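Local coordinates for protein mevalonate kinase, putative (Leishmania major, PDB 2HFU) that probably catalyses the ATP-dependent phosphorylation of (R)-mevalonate to (R)-5-phosphomevalonate, as a GHMP-family kinase of isoprenoid and sterol biosynthesis, at residues F25-V30 and D254-I259; G33-V38 and L167-R172; V191-G196 and K317-Y322. All coordinates share one frame; numbering follows the deposited sequence.

Interaction 1. Residues F25-V30 and D254-I259; sequences FGEHFV and DLCRQI. With MEV ((R)-mevalonate), chain C.
One methyl of Ile-259, CD1, touches both His-28 and Phe-29. It lies 3.6 Å from CB of His-28, and the same carbon sits over a face of the Phe-29 ring, 3.9 Å from its CZ. CG1 of Ile-259 is held between its own backbone N and carbonyl carbon (chi1 61°), which sends CD1 back toward the 25-30 loop, while a second methyl, CG2, reaches CE2 of Phe-29. Leu-255, one helical turn earlier, adds its CB at 3.9 Å from CZ of the same phenylalanine, the two side chains crossing at about a right angle. No hydrogen bond joins the two segments; the contact is buried and essentially apolar. In the GHMP kinase fold this is where a loop of the substrate site, between strands 17-25 and 36-52, leans on the end of helix 242-258. The loop turns its other side to mevalonate: the backbone N of His-28 donates an almost straight bond (172°) to O7 of mevalonate at 2.7 Å, and the ligand methyl C6 rests 3.4 Å above the centre of the imidazole. That ring is positioned by NE2, bonded to the carbonyl of Thr-286. Farther out, Glu-27 OE2 lies 4.1 Å from Cys-256 SG and forms a salt bridge with Lys-282, while OE1 takes a bond from Gly-285 N. The Phe-29 ring meets that of Tyr-226 with planes about 15° apart.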
# COMPACT_ATOMS: atom_id res chain seq x y z
N PHE A 25 2.67 10.60 3.15
CA PHE A 25 3.44 11.20 4.23
C PHE A 25 3.54 10.29 5.46
O PHE A 25 2.59 9.62 5.82
CB PHE A 25 2.85 12.54 4.66
CG PHE A 25 2.84 13.58 3.59
CD1 PHE A 25 3.77 14.59 3.58
CD2 PHE A 25 1.89 13.56 2.59
CE1 PHE A 25 3.76 15.54 2.61
CE2 PHE A 25 1.88 14.53 1.62
CZ PHE A 25 2.81 15.50 1.63
N GLY A 26 4.70 10.31 6.10
CA GLY A 26 4.80 9.95 7.50
C GLY A 26 5.31 8.56 7.83
O GLY A 26 5.29 8.16 8.98
N GLU A 27 5.80 7.84 6.84
CA GLU A 27 6.48 6.58 7.12
C GLU A 27 7.56 6.81 8.18
O GLU A 27 8.20 7.88 8.20
CB GLU A 27 7.08 5.94 5.86
CG GLU A 27 8.02 6.83 5.07
CD GLU A 27 7.30 7.62 3.99
OE1 GLU A 27 6.86 7.00 3.00
OE2 GLU A 27 7.17 8.85 4.14
N HIS A 28 7.73 5.83 9.06
CA HIS A 28 8.69 5.84 10.16
C HIS A 28 8.35 6.78 11.32
O HIS A 28 8.44 6.38 12.48
CB HIS A 28 10.13 6.06 9.67
CG HIS A 28 10.67 4.92 8.88
ND1 HIS A 28 11.12 3.76 9.47
CD2 HIS A 28 10.81 4.74 7.54
CE1 HIS A 28 11.52 2.92 8.54
NE2 HIS A 28 11.35 3.49 7.36
N PHE A 29 7.97 8.02 11.00
CA PHE A 29 7.59 8.99 12.03
C PHE A 29 6.27 8.62 12.70
O PHE A 29 6.07 8.94 13.87
CB PHE A 29 7.54 10.41 11.46
CG PHE A 29 8.87 10.91 10.98
CD1 PHE A 29 9.09 11.14 9.62
CD2 PHE A 29 9.92 11.15 11.87
CE1 PHE A 29 10.33 11.60 9.17
CE2 PHE A 29 11.16 11.61 11.43
CZ PHE A 29 11.36 11.84 10.08
N VAL A 30 5.40 7.94 11.96
CA VAL A 30 4.11 7.48 12.48
C VAL A 30 4.29 6.50 13.64
O VAL A 30 3.45 6.44 14.55
CB VAL A 30 3.24 6.85 11.35
CG1 VAL A 30 3.89 5.59 10.77
CG2 VAL A 30 1.81 6.58 11.83
N ASP A 254 13.37 14.68 2.58
CA ASP A 254 14.57 15.24 3.20
C ASP A 254 14.72 14.77 4.65
O ASP A 254 15.83 14.46 5.09
CB ASP A 254 14.53 16.77 3.16
CG ASP A 254 15.86 17.38 2.77
OD1 ASP A 254 16.64 16.72 2.05
OD2 ASP A 254 16.21 18.53 3.13
N LEU A 255 13.61 14.72 5.37
CA LEU A 255 13.60 14.24 6.75
C LEU A 255 13.86 12.74 6.82
O LEU A 255 14.52 12.26 7.75
CB LEU A 255 12.27 14.59 7.44
CG LEU A 255 12.02 16.06 7.80
CD1 LEU A 255 10.63 16.19 8.38
CD2 LEU A 255 13.06 16.60 8.78
N CYS A 256 13.35 12.01 5.83
CA CYS A 256 13.60 10.58 5.71
C CYS A 256 15.07 10.25 5.49
O CYS A 256 15.59 9.29 6.04
CB CYS A 256 12.73 9.97 4.60
SG CYS A 256 11.00 9.85 5.07
N ARG A 257 15.76 11.07 4.70
CA ARG A 257 17.20 10.91 4.50
C ARG A 257 17.94 11.13 5.82
O ARG A 257 18.91 10.44 6.12
CB ARG A 257 17.72 11.88 3.44
CG ARG A 257 17.13 11.72 2.05
CD ARG A 257 17.75 12.65 1.01
NE ARG A 257 19.16 12.36 0.79
CZ ARG A 257 20.02 13.17 0.18
NH1 ARG A 257 19.63 14.35 -0.28
NH2 ARG A 257 21.29 12.79 0.04
N GLN A 258 17.44 12.09 6.61
CA GLN A 258 18.07 12.45 7.88
C GLN A 258 17.90 11.38 8.97
O GLN A 258 18.71 11.33 9.90
CB GLN A 258 17.58 13.82 8.36
CG GLN A 258 18.06 14.96 7.48
CD GLN A 258 17.49 16.30 7.89
OE1 GLN A 258 17.82 16.81 8.96
NE2 GLN A 258 16.66 16.88 7.04
N ILE A 259 16.88 10.53 8.84
CA ILE A 259 16.76 9.35 9.71
C ILE A 259 17.33 8.10 9.03
O ILE A 259 17.14 6.97 9.51
CB ILE A 259 15.29 9.13 10.22
CG1 ILE A 259 14.31 8.92 9.06
CG2 ILE A 259 14.86 10.29 11.14
CD1 ILE A 259 12.98 8.30 9.48
C8 MEV C . 6.32 0.79 6.54
O8 MEV C . 5.40 0.43 5.51
C2 MEV C . 5.85 2.07 7.23
C3 MEV C . 6.51 2.35 8.59
O7 MEV C . 6.09 3.65 9.02
C4 MEV C . 6.14 1.32 9.66
C5 MEV C . 4.71 1.40 10.16
O3 MEV C . 4.28 0.46 10.85
O4 MEV C . 3.99 2.39 9.89
C6 MEV C . 8.03 2.40 8.44

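Interaction 2. Residues G33-V38 and L167-R172. With MEV ((R)-mevalonate), chain C.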
# COMPACT_ATOMS: atom_id res chain seq x y z
N GLY A 33 4.37 8.42 16.83
CA GLY A 33 3.17 9.15 17.22
C GLY A 33 2.68 10.21 16.26
O GLY A 33 1.63 10.83 16.49
N ALA A 34 3.43 10.44 15.18
CA ALA A 34 3.07 11.44 14.17
C ALA A 34 1.95 10.95 13.27
O ALA A 34 1.74 9.74 13.11
CB ALA A 34 4.30 11.83 13.35
N GLU A 35 1.22 11.89 12.67
CA GLU A 35 0.16 11.57 11.72
C GLU A 35 0.74 11.21 10.35
O GLU A 35 1.67 11.86 9.86
CB GLU A 35 -0.82 12.73 11.58
CG GLU A 35 -1.54 13.11 12.87
CD GLU A 35 -2.53 14.24 12.68
OE1 GLU A 35 -2.64 14.79 11.57
OE2 GLU A 35 -3.22 14.59 13.66
N ALA A 36 0.18 10.16 9.74
CA ALA A 36 0.60 9.73 8.42
C ALA A 36 -0.55 9.84 7.42
O ALA A 36 -1.73 9.73 7.79
CB ALA A 36 1.12 8.30 8.46
N ILE A 37 -0.21 10.08 6.16
CA ILE A 37 -1.20 10.08 5.09
C ILE A 37 -0.94 8.90 4.16
O ILE A 37 0.12 8.81 3.52
CB ILE A 37 -1.23 11.43 4.32
CG1 ILE A 37 -1.54 12.59 5.28
CG2 ILE A 37 -2.27 11.37 3.19
CD1 ILE A 37 -1.38 13.98 4.67
N VAL A 38 -1.91 8.00 4.11
CA VAL A 38 -1.81 6.79 3.31
C VAL A 38 -2.82 6.89 2.17
O VAL A 38 -3.97 7.31 2.38
CB VAL A 38 -2.08 5.53 4.18
CG1 VAL A 38 -1.97 4.26 3.36
CG2 VAL A 38 -1.11 5.48 5.36
N LEU A 167 -7.79 8.62 0.28
CA LEU A 167 -6.82 9.16 1.23
C LEU A 167 -7.23 8.87 2.66
O LEU A 167 -8.40 8.98 3.02
CB LEU A 167 -6.62 10.66 1.00
CG LEU A 167 -6.05 11.06 -0.37
CD1 LEU A 167 -5.98 12.57 -0.50
CD2 LEU A 167 -4.68 10.44 -0.60
N ILE A 168 -6.25 8.48 3.47
CA ILE A 168 -6.51 7.99 4.83
C ILE A 168 -5.49 8.55 5.82
O ILE A 168 -4.28 8.43 5.61
CB ILE A 168 -6.50 6.43 4.85
CG1 ILE A 168 -7.70 5.88 4.08
CG2 ILE A 168 -6.49 5.90 6.29
CD1 ILE A 168 -7.62 4.40 3.77
N LEU A 169 -5.99 9.17 6.89
CA LEU A 169 -5.14 9.61 7.98
C LEU A 169 -4.88 8.45 8.94
O LEU A 169 -5.82 7.84 9.46
CB LEU A 169 -5.77 10.79 8.73
CG LEU A 169 -4.85 11.59 9.66
CD1 LEU A 169 -3.93 12.52 8.86
CD2 LEU A 169 -5.68 12.39 10.65
N TYR A 170 -3.60 8.16 9.15
CA TYR A 170 -3.16 7.02 9.93
C TYR A 170 -2.27 7.49 11.08
O TYR A 170 -1.24 8.14 10.85
CB TYR A 170 -2.47 6.01 9.00
CG TYR A 170 -1.39 5.11 9.59
CD1 TYR A 170 -0.17 4.94 8.92
CD2 TYR A 170 -1.59 4.39 10.78
CE1 TYR A 170 0.82 4.10 9.43
CE2 TYR A 170 -0.60 3.56 11.30
CZ TYR A 170 0.61 3.42 10.61
OH TYR A 170 1.59 2.60 11.12
N ARG A 171 -2.68 7.20 12.31
CA ARG A 171 -1.89 7.53 13.49
C ARG A 171 -2.03 6.49 14.60
O ARG A 171 -3.03 5.77 14.68
CB ARG A 171 -2.23 8.94 14.02
CG ARG A 171 -3.43 9.02 14.97
CD ARG A 171 -4.67 9.64 14.37
NE ARG A 171 -4.62 11.11 14.39
CZ ARG A 171 -5.68 11.91 14.23
NH1 ARG A 171 -6.89 11.39 14.02
NH2 ARG A 171 -5.53 13.22 14.27
N ARG A 172 -1.01 6.41 15.45
CA ARG A 172 -1.03 5.56 16.63
C ARG A 172 -1.64 6.35 17.79
O ARG A 172 -1.06 7.33 18.25
CB ARG A 172 0.38 5.10 16.99
CG ARG A 172 1.16 4.48 15.84
CD ARG A 172 0.91 3.00 15.63
NE ARG A 172 1.81 2.45 14.62
CZ ARG A 172 2.18 1.17 14.56
NH1 ARG A 172 1.75 0.30 15.46
NH2 ARG A 172 3.00 0.77 13.59
C8 MEV C . 6.32 0.79 6.54
O8 MEV C . 5.40 0.43 5.51
C2 MEV C . 5.85 2.07 7.23
C3 MEV C . 6.51 2.35 8.59
O7 MEV C . 6.09 3.65 9.02
C4 MEV C . 6.14 1.32 9.66
C5 MEV C . 4.71 1.40 10.16
O3 MEV C . 4.28 0.46 10.85
O4 MEV C . 3.99 2.39 9.89
C6 MEV C . 8.03 2.40 8.44
O HOH W 1 1.23 7.86 14.82
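Ala-36 and Tyr-170 face each other as an antiparallel hydrogen-bonded pair, and each satisfies the other's backbone: Ala-36 N reaches Tyr-170 O at 2.7 Å, and Tyr-170 N returns to Ala-36 O at 2.8 Å. Val-38 and Ile-168 repeat the exchange, with Val-38 N meeting Ile-168 O nearly straight, at 179°. Strands 36-52 and 166-173 are thereby antiparallel neighbours in the mixed sheet, and the Ile-37 backbone bonds to strand 17-25. Glu-35 O accepts from Tyr-226 OH. Beyond the ladder a water donates to Ala-34 O and accepts from Arg-172 N. Glu-35 and Arg-171 run side by side to a salt bridge, Arg-171 NH2 lying 2.8 Å from Glu-35 OE2. The donor comes from above the carboxylate plane, the two flat groups standing 82° apart, while CD2 of Leu-169 rests over the guanidinium centre. The other oxygen, OE1, pairs with Arg-234 of helix 216-239. The Tyr-170 ring packs its CD1 against CB of Ala-36, 3.6 Å away, and CG2 of Val-38. CG of Tyr-170 stands roughly opposite its backbone N (chi1 152°), and the ring extends to mevalonate, where OH donates to carboxylate oxygen O4 at 2.7 Å. Arg-172 brings NH2 to 3.0 Å from mevalonate O3. A hydroxyl and a guanidinium thus attend the ligand carboxylate, probably stabilising its negative charge, while a glutamate flanked by two arginines is likely to stay ionised.

Interaction 3. Residues V191-G196 and K317-Y322; sequences VVVGTG and KFIWRY
Trp-320 lies along strand 188-194 with its six-membered ring against the backbone of Val-192 and Gly-194. Its CB starts 3.7 Å from Val-192 O. Because CG lies beside the backbone N (chi1 -52°), the indole runs back along the strand toward Phe-318: CD2 is still near that carbonyl oxygen, and CE3 comes within 3.3 Å of Val-192 O and also touches CG1 of Val-192, which sits at the ring edge. Beyond, CZ3 is 3.7 Å from Gly-194 N and CH2 is 4.0 Å from the same nitrogen; the glycine's lack of a side chain lets the ring come so close. Phe-318 CB packs on one face of the indole and Tyr-322 OH on the other, a hydroxyl that is also bonded to Val-107 N. These strands form one margin of a four-stranded antiparallel sheet, in which 318-324 is the outermost strand and 188-194 its inner neighbour. Paired bonds join Val-192 with Trp-320 and Gly-194 with Phe-318. At the start of strand 318-324, Lys-317 and Phe-318 both face Gly-194, a classic beta bulge. In one of the two conformers of Lys-317, its CD lies 3.7 Å from Gly-196 CA. CG2 of Val-192 meets the edge of the Tyr-322 ring, 3.5 Å from CD1. On the other face of the sheet Val-191 and Ile-319 lie side by side, their CG1 and CG2 methyls 3.9 Å apart, with helix 299-312 beyond them.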
# COMPACT_ATOMS: atom_id res chain seq x y z
N VAL A 191 3.30 8.71 -10.19
CA VAL A 191 4.28 7.78 -10.72
C VAL A 191 4.86 7.05 -9.52
O VAL A 191 5.34 7.69 -8.58
CB VAL A 191 5.41 8.48 -11.51
CG1 VAL A 191 6.42 7.46 -12.03
CG2 VAL A 191 4.85 9.29 -12.66
N VAL A 192 4.78 5.73 -9.54
CA VAL A 192 5.33 4.91 -8.47
C VAL A 192 6.46 4.06 -9.06
O VAL A 192 6.29 3.41 -10.10
CB VAL A 192 4.25 4.02 -7.79
CG1 VAL A 192 4.86 3.17 -6.68
CG2 VAL A 192 3.13 4.88 -7.23
N VAL A 193 7.61 4.09 -8.40
CA VAL A 193 8.81 3.45 -8.93
C VAL A 193 9.37 2.39 -7.98
O VAL A 193 9.65 2.68 -6.82
CB VAL A 193 9.91 4.50 -9.27
CG1 VAL A 193 11.15 3.83 -9.82
CG2 VAL A 193 9.39 5.54 -10.26
N GLY A 194 9.54 1.17 -8.49
CA GLY A 194 10.17 0.09 -7.73
C GLY A 194 11.68 0.03 -7.95
O GLY A 194 12.15 0.09 -9.08
N THR A 195 12.43 -0.08 -6.86
CA THR A 195 13.89 -0.16 -6.92
C THR A 195 14.38 -1.57 -7.27
O THR A 195 15.50 -1.73 -7.76
CB THR A 195 14.53 0.24 -5.57
OG1 THR A 195 13.90 -0.49 -4.51
CG2 THR A 195 14.24 1.71 -5.22
N GLY A 196 13.54 -2.57 -7.01
CA GLY A 196 13.93 -3.97 -7.16
C GLY A 196 14.65 -4.49 -5.93
O GLY A 196 15.10 -5.64 -5.90
N LYS A 317 13.80 0.65 -11.75
CA LYS A 317 13.62 -0.70 -12.28
C LYS A 317 12.20 -0.94 -12.80
O LYS A 317 12.02 -1.51 -13.88
CB LYS A 317 13.98 -1.73 -11.20
CG LYS A 317 14.43 -3.08 -11.72
CD LYS A 317 15.14 -3.86 -10.63
CE LYS A 317 15.86 -5.08 -11.17
NZ LYS A 317 14.94 -6.22 -11.43
N PHE A 318 11.21 -0.50 -12.03
CA PHE A 318 9.81 -0.66 -12.40
C PHE A 318 9.11 0.68 -12.27
O PHE A 318 9.25 1.36 -11.26
CB PHE A 318 9.13 -1.71 -11.53
CG PHE A 318 9.89 -2.99 -11.41
CD1 PHE A 318 10.69 -3.24 -10.30
CD2 PHE A 318 9.82 -3.95 -12.41
CE1 PHE A 318 11.40 -4.43 -10.18
CE2 PHE A 318 10.53 -5.15 -12.31
CZ PHE A 318 11.32 -5.39 -11.19
N ILE A 319 8.35 1.05 -13.30
CA ILE A 319 7.67 2.34 -13.35
C ILE A 319 6.18 2.14 -13.61
O ILE A 319 5.79 1.55 -14.62
CB ILE A 319 8.32 3.27 -14.42
CG1 ILE A 319 9.82 3.44 -14.15
CG2 ILE A 319 7.62 4.63 -14.46
CD1 ILE A 319 10.62 3.90 -15.35
N TRP A 320 5.36 2.64 -12.70
CA TRP A 320 3.91 2.49 -12.78
C TRP A 320 3.20 3.83 -12.72
O TRP A 320 3.61 4.73 -11.98
CB TRP A 320 3.41 1.59 -11.65
CG TRP A 320 4.13 0.28 -11.56
CD1 TRP A 320 4.14 -0.72 -12.49
CD2 TRP A 320 4.96 -0.17 -10.48
NE1 TRP A 320 4.93 -1.76 -12.05
CE2 TRP A 320 5.44 -1.46 -10.82
CE3 TRP A 320 5.35 0.38 -9.25
CZ2 TRP A 320 6.28 -2.20 -9.98
CZ3 TRP A 320 6.19 -0.35 -8.42
CH2 TRP A 320 6.65 -1.63 -8.79
N ARG A 321 2.14 3.96 -13.51
CA ARG A 321 1.24 5.10 -13.41
C ARG A 321 0.09 4.66 -12.52
O ARG A 321 -0.70 3.79 -12.91
CB ARG A 321 0.71 5.52 -14.79
CG ARG A 321 1.77 5.84 -15.83
CD ARG A 321 1.19 6.12 -17.22
NE ARG A 321 2.19 6.01 -18.28
CZ ARG A 321 2.74 7.05 -18.89
NH1 ARG A 321 2.40 8.28 -18.54
NH2 ARG A 321 3.64 6.86 -19.85
N TYR A 322 0.03 5.22 -11.32
CA TYR A 322 -1.06 4.94 -10.40
C TYR A 322 -1.86 6.21 -10.13
O TYR A 322 -1.35 7.32 -10.30
CB TYR A 322 -0.54 4.30 -9.11
CG TYR A 322 -0.07 2.86 -9.25
CD1 TYR A 322 0.98 2.36 -8.49
CD2 TYR A 322 -0.69 1.99 -10.15
CE1 TYR A 322 1.40 1.04 -8.61
CE2 TYR A 322 -0.28 0.67 -10.29
CZ TYR A 322 0.77 0.20 -9.51
OH TYR A 322 1.17 -1.10 -9.65
O HOH W 2 13.31 -7.03 -8.48

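From the N terminus, the chain passes through 25-30 and then, within a few residues, 33-38. Interaction 2 closes first, when strand 166-173 returns to pair with strand 36-52; it is nested inside the much longer loop that interaction 1 closes at the end of helix 242-258. The two adjoin directly, probably through a hydrogen bond from Ile-37 N to Phe-25 O, and both reach mevalonate, so the mixed sheet and the loop backed by helix 242-258 both line the substrate site. Interaction 3 opens after interaction 2 is complete but before interaction 1 closes, and therefore crosses interaction 1. It ties together two strands of the separate four-stranded sheet, its nearest atoms about 11 Å from either of the others.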